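Local coordinates for protein exopolygalacturonase (Yersinia enterocolitica, PDB 2UVF) that probably trims galacturonic acid units from the chain ends of pectic polygalacturonan, as a family 28 glycoside hydrolase built on a parallel beta-helix, at residues Met495-Asp500 against Ala549-Val554; Ser469-Gly474 against Tyr501-Ala506; Asn87-Lys92 against Val393-Phe398. One frame throughout, in Å; residues are numbered along the deposited sequence.

Contacts 1 and 2 are neighbours in the later coils of the parallel beta-helix, with centres 15 Å apart, whereas contact 3 lies across the chain's centre, about 31 Å from contact 1 and 38 Å from contact 2, centre to centre. Contact 3 closes first along the chain, joining the fibronectin type III region to the turn between strands 391-394 and 397-399. The segments of the other two then alternate: 469-474, 495-500, 501-506 and 549-554. Strands 463-470 and 493-500 pair in parallel, and a probable hydrogen bond between Thr498 O and Ser469 N joins contacts 1 and 2. The three sample the beta-helix interior, its strand-end loops and the seam with the N-terminal region.

Contact 1. Residues Met495-Asp500 against Ala549-Val554; sequences MVMTLD and AWHRLV
The Leu499 and His551 side chains pass alongside with opposite headings, Leu499 CB 3.4 Å from His551 CE1 and Leu499 CD1 3.7 Å from the same ring carbon. The leucine meets the imidazole obliquely, while CB of Met497 lies 4.2 Å above one face of the ring, displaced toward the rim. Further along, Met497 and Val554 meet end to end, SD to CG2 at 4.0 Å; the methionine chain runs extended through chi2 and bends at its last torsion. Met495 CE continues this apolar row to Val554 CG1, and at the other end Leu499 CD2 rests 4.2 Å from Ala549 CB. The torsions of His551 swing its ring inward: CG stands beside the backbone N, anti to the carbonyl carbon (chi1 -43°), and chi2 of -87° sets the turn of the ring.

Behind this shell, the backbone of strand 493-500 is bonded to strands 463-470 and 539-542, whereas strand 551-562 pairs with 518-532. The two strand segments therefore belong to different walls and face each other across the interior of the beta-helix, their axes 9.7 Å apart and running nearly antiparallel at 155°. Phe519 and Phe522 pack on Met497 from strand 518-532.

No hydrogen bond joins the two segments directly. Met497 O comes within 3.4 Å of His551 NE2 at a poor angle, and NE2 is instead hydrogen-bonded to Lys542 O. The contact thus rests on dispersion, with the buried imidazole's polar demand at NE2 met by a neighbouring main-chain carbonyl.

Contact 2. Residues Ser469-Gly474 against Tyr501-Ala506; sequences STSTIG and YADSNA
Ser471 and Tyr501 both place the first atom beyond CB trans to the backbone nitrogen (chi1 -178° and 167°), which brings the serine hydroxyl to the rim of the tyrosine ring. These residues sit near the C-terminal ends of strands 463-470 and 493-500, neighbours in successive coils of the parallel beta-helix. Ser471 OG lies in the ring plane, 3.2 Å from Tyr501 CD1, so it meets the edge and not the pi face. Ser471 CB packs on the tyrosine backbone, 3.3 Å from Tyr501 CA. The pairing of the coils carries on to this point, since the main chain of Ser471 is still bonded to Asp500.

Thr472 continues the contact with its methyl. CG2, anti to the carbonyl carbon, presses on Ala502 CB at 3.4 Å, tighter than ordinary van der Waals contact. Strand 463-470 also carries Lys468, which lines the glycan pocket, and the Thr472 side chain is about 11 Å from a bound galacturonate. On the other branch of Thr472, OG1 is hydrogen-bonded to Thr470 OG1 at 3.1 Å, and either hydroxyl could be the donor.

Contact 3. Residues Asn87-Lys92 against Val393-Phe398; sequences NFSPAK and VFNNFF
Ser89 meets Asn395 along the whole of its short side chain. Its CB packs 3.5 Å from Asn395 CG, the carboxamide carbon. One bond further, OG lies 3.6 Å from Asn395 CB, and it is placed there by a chi1 of 160°, which sets the hydroxyl trans to the backbone N. The same OG accepts the N-H of Lys92 at 3.0 Å (139° at the hydrogen), a capping bond at the start of helix 92-100.

The next two residues settle on carbonyl oxygens of the opposing turn. Pro90 CG approaches Asn395 O to 3.1 Å, and Ala91 CB stands 3.4 Å from Asn396 O. Asn395 lies in the turn between strands 391-394 and 397-399 and has a positive phi. The turn is braced from within: Asn396 ND2 donates to Phe394 O at 3.1 Å, from above the carbonyl plane, while its OD1 takes a bond from His372.

This is an interdomain seam, at which the link from helix 81-88 to helix 92-100 of the fibronectin type III region meets a turn of the beta-helix; nearby, Tyr94 meets the ring of Phe397. No hydrogen bond crosses between the two segments. Aliphatic carbons instead lie against a carboxamide carbon and two main-chain carbonyls, so the association here depends on close fit, with the polar bonds spent on shaping each side.

Contact 1. Residues Met495-Asp500 against Ala549-Val554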
ATOM      1  N   MET A 495       8.510 -10.644  11.145  1.00 36.18           N
ATOM      2  CA  MET A 495       9.105  -9.319  11.089  1.00 38.25           C
ATOM      3  C   MET A 495      10.579  -9.431  10.721  1.00 39.02           C
ATOM      4  O   MET A 495      11.282 -10.319  11.200  1.00 39.15           O
ATOM      5  CB  MET A 495       8.916  -8.561  12.411  1.00 38.06           C
ATOM      6  CG  MET A 495       9.503  -7.159  12.417  1.00 38.38           C
ATOM      7  SD  MET A 495       9.099  -6.197  13.880  1.00 41.00           S
ATOM      8  CE  MET A 495      10.184  -6.937  15.112  1.00 42.07           C
ATOM      9  N   VAL A 496      11.026  -8.541   9.841  1.00 40.61           N
ATOM     10  CA  VAL A 496      12.457  -8.391   9.538  1.00 42.32           C
ATOM     11  C   VAL A 496      12.870  -6.923   9.612  1.00 43.32           C
ATOM     12  O   VAL A 496      12.113  -6.022   9.254  1.00 43.25           O
ATOM     13  CB  VAL A 496      12.865  -8.985   8.163  1.00 42.06           C
ATOM     14  CG1 VAL A 496      14.378  -9.136   8.075  1.00 41.67           C
ATOM     15  CG2 VAL A 496      12.226 -10.323   7.949  1.00 42.80           C
ATOM     16  N   MET A 497      14.068  -6.707  10.140  1.00 45.33           N
ATOM     17  CA  MET A 497      14.711  -5.411  10.220  1.00 46.80           C
ATOM     18  C   MET A 497      16.176  -5.671   9.883  1.00 48.85           C
ATOM     19  O   MET A 497      16.957  -6.046  10.758  1.00 48.97           O
ATOM     20  CB  MET A 497      14.605  -4.846  11.631  1.00 46.41           C
ATOM     21  CG  MET A 497      13.203  -4.748  12.201  1.00 46.27           C
ATOM     22  SD  MET A 497      13.215  -3.914  13.804  1.00 46.07           S
ATOM     23  CE  MET A 497      13.692  -2.259  13.359  1.00 44.29           C
ATOM     24  N   THR A 498      16.544  -5.528   8.613  1.00 51.33           N
ATOM     25  CA  THR A 498      17.938  -5.704   8.204  1.00 53.94           C
ATOM     26  C   THR A 498      18.587  -4.371   7.890  1.00 55.94           C
ATOM     27  O   THR A 498      17.935  -3.468   7.359  1.00 55.73           O
ATOM     28  CB  THR A 498      18.111  -6.672   7.020  1.00 53.45           C
ATOM     29  OG1 THR A 498      17.015  -6.533   6.106  1.00 54.78           O
ATOM     30  CG2 THR A 498      18.161  -8.099   7.512  1.00 54.00           C
ATOM     31  N   LEU A 499      19.866  -4.259   8.258  1.00 59.15           N
ATOM     32  CA  LEU A 499      20.686  -3.058   8.042  1.00 62.35           C
ATOM     33  C   LEU A 499      22.057  -3.516   7.553  1.00 64.58           C
ATOM     34  O   LEU A 499      22.873  -4.027   8.333  1.00 65.07           O
ATOM     35  CB  LEU A 499      20.829  -2.260   9.340  1.00 62.05           C
ATOM     36  CG  LEU A 499      20.811  -0.729   9.336  1.00 62.96           C
ATOM     37  CD1 LEU A 499      20.876  -0.217  10.771  1.00 63.13           C
ATOM     38  CD2 LEU A 499      21.926  -0.118   8.489  1.00 63.08           C
ATOM     39  N   ASP A 500      22.308  -3.341   6.260  1.00 67.36           N
ATOM     40  CA  ASP A 500      23.513  -3.891   5.646  1.00 70.25           C
ATOM     41  C   ASP A 500      24.601  -2.812   5.340  1.00 71.85           C
ATOM     42  O   ASP A 500      24.584  -2.188   4.270  1.00 72.03           O
ATOM     43  CB  ASP A 500      23.140  -4.743   4.402  1.00 70.12           C
ATOM     44  CG  ASP A 500      21.912  -5.671   4.635  1.00 70.88           C
ATOM     45  OD1 ASP A 500      20.948  -5.258   5.317  1.00 70.72           O
ATOM     46  OD2 ASP A 500      21.896  -6.815   4.114  1.00 70.99           O
ATOM     47  N   ALA A 549      26.571   0.055  13.149  1.00 62.21           N
ATOM     48  CA  ALA A 549      25.201  -0.063  12.632  1.00 60.79           C
ATOM     49  C   ALA A 549      24.353  -1.024  13.473  1.00 59.75           C
ATOM     50  O   ALA A 549      24.397  -2.247  13.280  1.00 59.56           O
ATOM     51  CB  ALA A 549      25.207  -0.486  11.155  1.00 60.70           C
ATOM     52  N   TRP A 550      23.605  -0.465  14.421  1.00 58.16           N
ATOM     53  CA  TRP A 550      22.649  -1.249  15.194  1.00 56.94           C
ATOM     54  C   TRP A 550      21.251  -0.629  15.245  1.00 55.52           C
ATOM     55  O   TRP A 550      21.076   0.581  15.062  1.00 54.85           O
ATOM     56  CB  TRP A 550      23.172  -1.593  16.608  1.00 57.57           C
ATOM     57  CG  TRP A 550      23.640  -0.413  17.423  1.00 58.43           C
ATOM     58  CD1 TRP A 550      22.858   0.513  18.071  1.00 59.12           C
ATOM     59  CD2 TRP A 550      25.001  -0.043  17.684  1.00 58.90           C
ATOM     60  NE1 TRP A 550      23.654   1.446  18.707  1.00 59.04           N
ATOM     61  CE2 TRP A 550      24.970   1.129  18.490  1.00 58.99           C
ATOM     62  CE3 TRP A 550      26.246  -0.576  17.301  1.00 58.65           C
ATOM     63  CZ2 TRP A 550      26.139   1.770  18.928  1.00 58.54           C
ATOM     64  CZ3 TRP A 550      27.410   0.061  17.738  1.00 59.00           C
ATOM     65  CH2 TRP A 550      27.345   1.226  18.544  1.00 58.93           C
ATOM     66  N   HIS A 551      20.270  -1.497  15.483  1.00 53.96           N
ATOM     67  CA  HIS A 551      18.882  -1.114  15.698  1.00 52.50           C
ATOM     68  C   HIS A 551      18.667  -0.945  17.186  1.00 51.20           C
ATOM     69  O   HIS A 551      19.326  -1.594  17.996  1.00 51.12           O
ATOM     70  CB  HIS A 551      17.927  -2.201  15.175  1.00 52.63           C
ATOM     71  CG  HIS A 551      18.325  -2.775  13.850  1.00 52.74           C
ATOM     72  ND1 HIS A 551      17.944  -2.214  12.651  1.00 53.12           N
ATOM     73  CD2 HIS A 551      19.085  -3.851  13.537  1.00 51.90           C
ATOM     74  CE1 HIS A 551      18.440  -2.926  11.656  1.00 52.58           C
ATOM     75  NE2 HIS A 551      19.137  -3.925  12.166  1.00 52.02           N
ATOM     76  N   ARG A 552      17.738  -0.086  17.558  1.00 49.85           N
ATOM     77  CA  ARG A 552      17.507   0.167  18.964  1.00 49.02           C
ATOM     78  C   ARG A 552      16.039   0.486  19.185  1.00 47.62           C
ATOM     79  O   ARG A 552      15.326   0.787  18.239  1.00 47.63           O
ATOM     80  CB  ARG A 552      18.445   1.286  19.485  1.00 48.91           C
ATOM     81  CG  ARG A 552      18.064   2.691  19.057  1.00 49.22           C
ATOM     82  CD  ARG A 552      19.173   3.725  19.278  1.00 50.18           C
ATOM     83  NE  ARG A 552      18.662   5.062  18.952  1.00 53.52           N
ATOM     84  CZ  ARG A 552      18.119   5.900  19.836  1.00 54.95           C
ATOM     85  NH1 ARG A 552      18.053   5.566  21.129  1.00 54.50           N
ATOM     86  NH2 ARG A 552      17.654   7.081  19.435  1.00 55.24           N
ATOM     87  N   LEU A 553      15.592   0.397  20.434  1.00 46.31           N
ATOM     88  CA  LEU A 553      14.231   0.784  20.824  1.00 45.18           C
ATOM     89  C   LEU A 553      13.105  -0.005  20.133  1.00 44.19           C
ATOM     90  O   LEU A 553      12.139   0.575  19.646  1.00 43.91           O
ATOM     91  CB  LEU A 553      14.030   2.304  20.682  1.00 45.15           C
ATOM     92  CG  LEU A 553      14.878   3.185  21.618  1.00 45.55           C
ATOM     93  CD1 LEU A 553      14.806   4.624  21.179  1.00 43.52           C
ATOM     94  CD2 LEU A 553      14.445   3.026  23.100  1.00 44.83           C
ATOM     95  N   VAL A 554      13.250  -1.329  20.102  1.00 43.19           N
ATOM     96  CA  VAL A 554      12.192  -2.234  19.650  1.00 42.77           C
ATOM     97  C   VAL A 554      11.352  -2.708  20.853  1.00 42.45           C
ATOM     98  O   VAL A 554      11.851  -3.404  21.734  1.00 41.71           O
ATOM     99  CB  VAL A 554      12.767  -3.461  18.873  1.00 42.94           C
ATOM    100  CG1 VAL A 554      11.662  -4.424  18.470  1.00 42.56           C
ATOM    101  CG2 VAL A 554      13.552  -3.022  17.644  1.00 42.54           C
TER

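Contact 2. Residues Ser469-Gly474 against Tyr501-Ala506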
ATOM      1  N   SER A 469      17.246  -1.650   4.878  1.00 39.84           N
ATOM      2  CA  SER A 469      18.086  -0.531   4.432  1.00 41.39           C
ATOM      3  C   SER A 469      19.508  -1.017   4.212  1.00 43.08           C
ATOM      4  O   SER A 469      19.773  -2.217   4.340  1.00 43.47           O
ATOM      5  CB  SER A 469      18.073   0.616   5.443  1.00 41.22           C
ATOM      6  OG  SER A 469      18.588   1.803   4.874  1.00 39.55           O
ATOM      7  N   THR A 470      20.394  -0.097   3.817  1.00 44.79           N
ATOM      8  CA  THR A 470      21.856  -0.282   3.947  1.00 46.45           C
ATOM      9  C   THR A 470      22.457   0.979   4.569  1.00 47.08           C
ATOM     10  O   THR A 470      21.799   2.022   4.628  1.00 47.24           O
ATOM     11  CB  THR A 470      22.598  -0.669   2.610  1.00 46.39           C
ATOM     12  OG1 THR A 470      22.607   0.434   1.692  1.00 47.82           O
ATOM     13  CG2 THR A 470      21.966  -1.893   1.932  1.00 47.76           C
ATOM     14  N   SER A 471      23.695   0.872   5.046  1.00 48.18           N
ATOM     15  CA  SER A 471      24.414   1.995   5.644  1.00 49.23           C
ATOM     16  C   SER A 471      24.675   3.153   4.668  1.00 49.66           C
ATOM     17  O   SER A 471      24.688   4.321   5.079  1.00 49.95           O
ATOM     18  CB  SER A 471      25.735   1.511   6.259  1.00 49.31           C
ATOM     19  OG  SER A 471      26.444   2.570   6.880  1.00 50.43           O
ATOM     20  N   THR A 472      24.871   2.832   3.386  1.00 50.29           N
ATOM     21  CA  THR A 472      25.074   3.863   2.350  1.00 50.57           C
ATOM     22  C   THR A 472      23.820   4.689   2.022  1.00 50.05           C
ATOM     23  O   THR A 472      23.937   5.857   1.637  1.00 50.62           O
ATOM     24  CB  THR A 472      25.688   3.304   1.033  1.00 50.87           C
ATOM     25  OG1 THR A 472      24.911   2.200   0.541  1.00 52.06           O
ATOM     26  CG2 THR A 472      27.132   2.859   1.254  1.00 51.60           C
ATOM     27  N   ILE A 473      22.635   4.100   2.182  1.00 49.25           N
ATOM     28  CA  ILE A 473      21.370   4.817   1.931  1.00 48.11           C
ATOM     29  C   ILE A 473      21.091   5.904   2.983  1.00 47.78           C
ATOM     30  O   ILE A 473      20.506   6.956   2.680  1.00 47.71           O
ATOM     31  CB  ILE A 473      20.170   3.842   1.773  1.00 48.22           C
ATOM     32  CG1 ILE A 473      20.297   3.086   0.450  1.00 47.08           C
ATOM     33  CG2 ILE A 473      18.844   4.604   1.797  1.00 47.78           C
ATOM     34  CD1 ILE A 473      19.580   1.772   0.394  1.00 46.71           C
ATOM     35  N   GLY A 474      21.522   5.655   4.214  1.00 47.04           N
ATOM     36  CA  GLY A 474      21.327   6.611   5.294  1.00 46.41           C
ATOM     37  C   GLY A 474      19.873   6.701   5.699  1.00 45.89           C
ATOM     38  O   GLY A 474      19.047   5.886   5.268  1.00 45.80           O
ATOM     39  N   TYR A 501      25.522  -2.606   6.305  1.00 73.89           N
ATOM     40  CA  TYR A 501      26.670  -1.660   6.217  1.00 75.64           C
ATOM     41  C   TYR A 501      27.701  -1.966   5.150  1.00 77.04           C
ATOM     42  O   TYR A 501      28.158  -3.090   5.050  1.00 77.35           O
ATOM     43  CB  TYR A 501      27.420  -1.529   7.555  1.00 75.85           C
ATOM     44  CG  TYR A 501      28.803  -0.815   7.481  1.00 76.34           C
ATOM     45  CD1 TYR A 501      28.896   0.563   7.464  1.00 76.76           C
ATOM     46  CD2 TYR A 501      29.992  -1.523   7.455  1.00 76.56           C
ATOM     47  CE1 TYR A 501      30.103   1.208   7.393  1.00 76.75           C
ATOM     48  CE2 TYR A 501      31.204  -0.879   7.398  1.00 76.67           C
ATOM     49  CZ  TYR A 501      31.252   0.495   7.370  1.00 76.54           C
ATOM     50  OH  TYR A 501      32.450   1.161   7.321  1.00 76.07           O
ATOM     51  N   ALA A 502      28.105  -0.952   4.390  1.00 20.00           N
ATOM     52  CA  ALA A 502      28.802  -1.170   3.115  1.00 20.00           C
ATOM     53  C   ALA A 502      30.309  -0.980   3.190  1.00 20.00           C
ATOM     54  O   ALA A 502      30.983  -1.520   4.057  1.00 20.00           O
ATOM     55  CB  ALA A 502      28.252  -0.283   2.068  1.00 20.00           C
ATOM     56  N   ASP A 503      30.823  -0.190   2.255  1.00 82.21           N
ATOM     57  CA  ASP A 503      30.432   1.200   2.179  1.00 83.28           C
ATOM     58  C   ASP A 503      31.092   1.848   0.966  1.00 83.76           C
ATOM     59  O   ASP A 503      30.446   2.473   0.157  1.00 83.98           O
ATOM     60  CB  ASP A 503      30.834   1.910   3.488  1.00 83.43           C
ATOM     61  CG  ASP A 503      29.723   2.788   4.063  1.00 83.97           C
ATOM     62  OD1 ASP A 503      29.207   3.664   3.324  1.00 84.45           O
ATOM     63  OD2 ASP A 503      29.408   2.626   5.264  1.00 83.79           O
ATOM     64  N   SER A 504      32.391   1.651   0.862  1.00 84.31           N
ATOM     65  CA  SER A 504      33.258   2.170  -0.221  1.00 84.78           C
ATOM     66  C   SER A 504      34.606   1.413  -0.411  1.00 85.05           C
ATOM     67  O   SER A 504      35.661   1.946  -0.056  1.00 85.09           O
ATOM     68  CB  SER A 504      33.471   3.699  -0.110  1.00 84.78           C
ATOM     69  OG  SER A 504      34.379   4.045   0.928  1.00 84.63           O
ATOM     70  N   ASN A 505      34.606   0.200  -0.986  1.00 85.44           N
ATOM     71  CA  ASN A 505      33.430  -0.552  -1.499  1.00 85.77           C
ATOM     72  C   ASN A 505      32.442   0.301  -2.327  1.00 85.87           C
ATOM     73  O   ASN A 505      31.226   0.307  -2.086  1.00 85.91           O
ATOM     74  CB  ASN A 505      32.749  -1.349  -0.361  1.00 85.73           C
ATOM     75  CG  ASN A 505      33.765  -2.076   0.538  1.00 86.01           C
ATOM     76  OD1 ASN A 505      33.852  -1.810   1.744  1.00 86.12           O
ATOM     77  ND2 ASN A 505      34.546  -2.983  -0.055  1.00 85.82           N
ATOM     78  N   ALA A 506      33.002   0.978  -3.334  1.00 85.95           N
ATOM     79  CA  ALA A 506      32.427   2.205  -3.919  1.00 85.92           C
ATOM     80  C   ALA A 506      31.109   2.112  -4.702  1.00 85.74           C
ATOM     81  O   ALA A 506      30.511   3.154  -5.000  1.00 85.76           O
ATOM     82  CB  ALA A 506      33.495   2.932  -4.766  1.00 86.05           C
TER

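Contact 3. Residues Asn87-Lys92 against Val393-Phe398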
ATOM      1  N   ASN A  87     -21.093  -4.700   3.052  1.00 34.75           N
ATOM      2  CA  ASN A  87     -21.670  -4.090   1.846  1.00 34.80           C
ATOM      3  C   ASN A  87     -20.618  -3.390   0.941  1.00 33.79           C
ATOM      4  O   ASN A  87     -20.587  -3.619  -0.280  1.00 33.32           O
ATOM      5  CB  ASN A  87     -22.785  -3.116   2.301  1.00 35.33           C
ATOM      6  CG  ASN A  87     -23.584  -2.500   1.149  1.00 38.53           C
ATOM      7  OD1 ASN A  87     -23.331  -2.748  -0.035  1.00 41.58           O
ATOM      8  ND2 ASN A  87     -24.575  -1.669   1.512  1.00 41.98           N
ATOM      9  N   PHE A  88     -19.754  -2.570   1.547  1.00 32.64           N
ATOM     10  CA  PHE A  88     -18.839  -1.695   0.795  1.00 32.18           C
ATOM     11  C   PHE A  88     -17.342  -2.074   0.700  1.00 31.16           C
ATOM     12  O   PHE A  88     -16.680  -1.628  -0.216  1.00 31.17           O
ATOM     13  CB  PHE A  88     -18.988  -0.241   1.276  1.00 32.91           C
ATOM     14  CG  PHE A  88     -20.418   0.278   1.219  1.00 34.33           C
ATOM     15  CD1 PHE A  88     -21.038   0.537  -0.011  1.00 34.95           C
ATOM     16  CD2 PHE A  88     -21.139   0.488   2.391  1.00 34.15           C
ATOM     17  CE1 PHE A  88     -22.359   1.009  -0.069  1.00 36.20           C
ATOM     18  CE2 PHE A  88     -22.449   0.961   2.349  1.00 35.78           C
ATOM     19  CZ  PHE A  88     -23.064   1.226   1.125  1.00 34.64           C
ATOM     20  N   SER A  89     -16.808  -2.881   1.616  1.00 30.08           N
ATOM     21  CA  SER A  89     -15.381  -3.235   1.583  1.00 28.62           C
ATOM     22  C   SER A  89     -15.150  -4.524   0.792  1.00 28.68           C
ATOM     23  O   SER A  89     -15.812  -5.528   1.084  1.00 28.06           O
ATOM     24  CB  SER A  89     -14.856  -3.393   3.008  1.00 28.77           C
ATOM     25  OG  SER A  89     -13.653  -4.151   3.054  1.00 27.54           O
ATOM     26  N   PRO A  90     -14.235  -4.497  -0.217  1.00 27.74           N
ATOM     27  CA  PRO A  90     -13.795  -5.719  -0.881  1.00 27.86           C
ATOM     28  C   PRO A  90     -12.919  -6.629  -0.005  1.00 27.52           C
ATOM     29  O   PRO A  90     -12.853  -7.836  -0.266  1.00 28.16           O
ATOM     30  CB  PRO A  90     -12.966  -5.200  -2.077  1.00 27.77           C
ATOM     31  CG  PRO A  90     -12.438  -3.902  -1.617  1.00 28.27           C
ATOM     32  CD  PRO A  90     -13.594  -3.310  -0.816  1.00 28.01           C
ATOM     33  N   ALA A  91     -12.241  -6.050   0.989  1.00 26.74           N
ATOM     34  CA  ALA A  91     -11.418  -6.803   1.931  1.00 26.43           C
ATOM     35  C   ALA A  91     -12.225  -7.643   2.923  1.00 26.34           C
ATOM     36  O   ALA A  91     -11.792  -8.731   3.299  1.00 27.39           O
ATOM     37  CB  ALA A  91     -10.513  -5.867   2.696  1.00 26.01           C
ATOM     38  N   LYS A  92     -13.373  -7.131   3.348  1.00 25.50           N
ATOM     39  CA  LYS A  92     -14.136  -7.682   4.460  1.00 25.09           C
ATOM     40  C   LYS A  92     -14.627  -9.124   4.329  1.00 24.84           C
ATOM     41  O   LYS A  92     -14.515  -9.866   5.287  1.00 24.93           O
ATOM     42  CB  LYS A  92     -15.301  -6.754   4.843  1.00 25.26           C
ATOM     43  CG  LYS A  92     -16.112  -7.198   6.053  1.00 25.20           C
ATOM     44  CD  LYS A  92     -15.266  -7.363   7.308  1.00 26.13           C
ATOM     45  CE  LYS A  92     -16.134  -7.328   8.559  1.00 27.62           C
ATOM     46  NZ  LYS A  92     -17.531  -7.673   8.211  1.00 30.42           N
ATOM     47  N   VAL A 393      -4.515   3.966   3.822  1.00 29.20           N
ATOM     48  CA  VAL A 393      -4.978   2.846   3.021  1.00 27.42           C
ATOM     49  C   VAL A 393      -5.895   1.948   3.859  1.00 27.78           C
ATOM     50  O   VAL A 393      -5.474   1.362   4.860  1.00 27.35           O
ATOM     51  CB  VAL A 393      -3.780   2.018   2.479  1.00 28.10           C
ATOM     52  CG1 VAL A 393      -4.246   0.719   1.834  1.00 26.01           C
ATOM     53  CG2 VAL A 393      -2.955   2.819   1.484  1.00 25.93           C
ATOM     54  N   PHE A 394      -7.150   1.823   3.432  1.00 27.40           N
ATOM     55  CA  PHE A 394      -8.092   0.943   4.102  1.00 26.68           C
ATOM     56  C   PHE A 394      -9.008   0.224   3.120  1.00 26.15           C
ATOM     57  O   PHE A 394      -9.202   0.688   1.993  1.00 26.03           O
ATOM     58  CB  PHE A 394      -8.889   1.699   5.180  1.00 27.15           C
ATOM     59  CG  PHE A 394      -9.836   2.767   4.657  1.00 26.12           C
ATOM     60  CD1 PHE A 394     -11.202   2.526   4.614  1.00 24.88           C
ATOM     61  CD2 PHE A 394      -9.368   4.046   4.322  1.00 26.08           C
ATOM     62  CE1 PHE A 394     -12.098   3.510   4.197  1.00 22.82           C
ATOM     63  CE2 PHE A 394     -10.254   5.050   3.894  1.00 25.47           C
ATOM     64  CZ  PHE A 394     -11.618   4.776   3.825  1.00 25.48           C
ATOM     65  N   ASN A 395      -9.529  -0.921   3.555  1.00 25.51           N
ATOM     66  CA  ASN A 395     -10.407  -1.786   2.752  1.00 25.42           C
ATOM     67  C   ASN A 395      -9.828  -2.341   1.466  1.00 24.88           C
ATOM     68  O   ASN A 395     -10.567  -2.838   0.624  1.00 25.33           O
ATOM     69  CB  ASN A 395     -11.760  -1.110   2.472  1.00 25.42           C
ATOM     70  CG  ASN A 395     -12.531  -0.834   3.741  1.00 27.56           C
ATOM     71  OD1 ASN A 395     -12.072  -1.154   4.861  1.00 27.43           O
ATOM     72  ND2 ASN A 395     -13.689  -0.189   3.590  1.00 30.68           N
ATOM     73  N   ASN A 396      -8.512  -2.280   1.331  1.00 25.11           N
ATOM     74  CA  ASN A 396      -7.830  -2.784   0.134  1.00 24.65           C
ATOM     75  C   ASN A 396      -7.726  -4.296   0.165  1.00 23.63           C
ATOM     76  O   ASN A 396      -7.597  -4.883   1.218  1.00 24.67           O
ATOM     77  CB  ASN A 396      -6.421  -2.168   0.015  1.00 25.02           C
ATOM     78  CG  ASN A 396      -6.398  -0.805  -0.685  1.00 24.11           C
ATOM     79  OD1 ASN A 396      -5.514  -0.535  -1.503  1.00 23.53           O
ATOM     80  ND2 ASN A 396      -7.351   0.051  -0.370  1.00 25.96           N
ATOM     81  N   PHE A 397      -7.815  -4.929  -0.995  1.00 23.36           N
ATOM     82  CA  PHE A 397      -7.392  -6.317  -1.158  1.00 22.74           C
ATOM     83  C   PHE A 397      -6.026  -6.299  -1.876  1.00 22.38           C
ATOM     84  O   PHE A 397      -5.892  -5.649  -2.896  1.00 22.68           O
ATOM     85  CB  PHE A 397      -8.438  -7.103  -1.969  1.00 22.14           C
ATOM     86  CG  PHE A 397      -8.023  -8.523  -2.339  1.00 22.86           C
ATOM     87  CD1 PHE A 397      -8.388  -9.611  -1.544  1.00 21.46           C
ATOM     88  CD2 PHE A 397      -7.311  -8.772  -3.514  1.00 23.63           C
ATOM     89  CE1 PHE A 397      -8.025 -10.899  -1.895  1.00 20.82           C
ATOM     90  CE2 PHE A 397      -6.942 -10.062  -3.868  1.00 21.80           C
ATOM     91  CZ  PHE A 397      -7.300 -11.122  -3.060  1.00 20.90           C
ATOM     92  N   PHE A 398      -5.027  -6.991  -1.329  1.00 22.17           N
ATOM     93  CA  PHE A 398      -3.669  -7.038  -1.942  1.00 21.85           C
ATOM     94  C   PHE A 398      -3.304  -8.467  -2.325  1.00 21.59           C
ATOM     95  O   PHE A 398      -3.296  -9.345  -1.479  1.00 20.61           O
ATOM     96  CB  PHE A 398      -2.575  -6.477  -1.020  1.00 21.63           C
ATOM     97  CG  PHE A 398      -2.638  -4.996  -0.811  1.00 23.71           C
ATOM     98  CD1 PHE A 398      -1.963  -4.122  -1.668  1.00 25.01           C
ATOM     99  CD2 PHE A 398      -3.350  -4.462   0.259  1.00 22.72           C
ATOM    100  CE1 PHE A 398      -2.025  -2.730  -1.465  1.00 22.49           C
ATOM    101  CE2 PHE A 398      -3.402  -3.098   0.470  1.00 21.53           C
ATOM    102  CZ  PHE A 398      -2.743  -2.231  -0.394  1.00 22.17           C
TER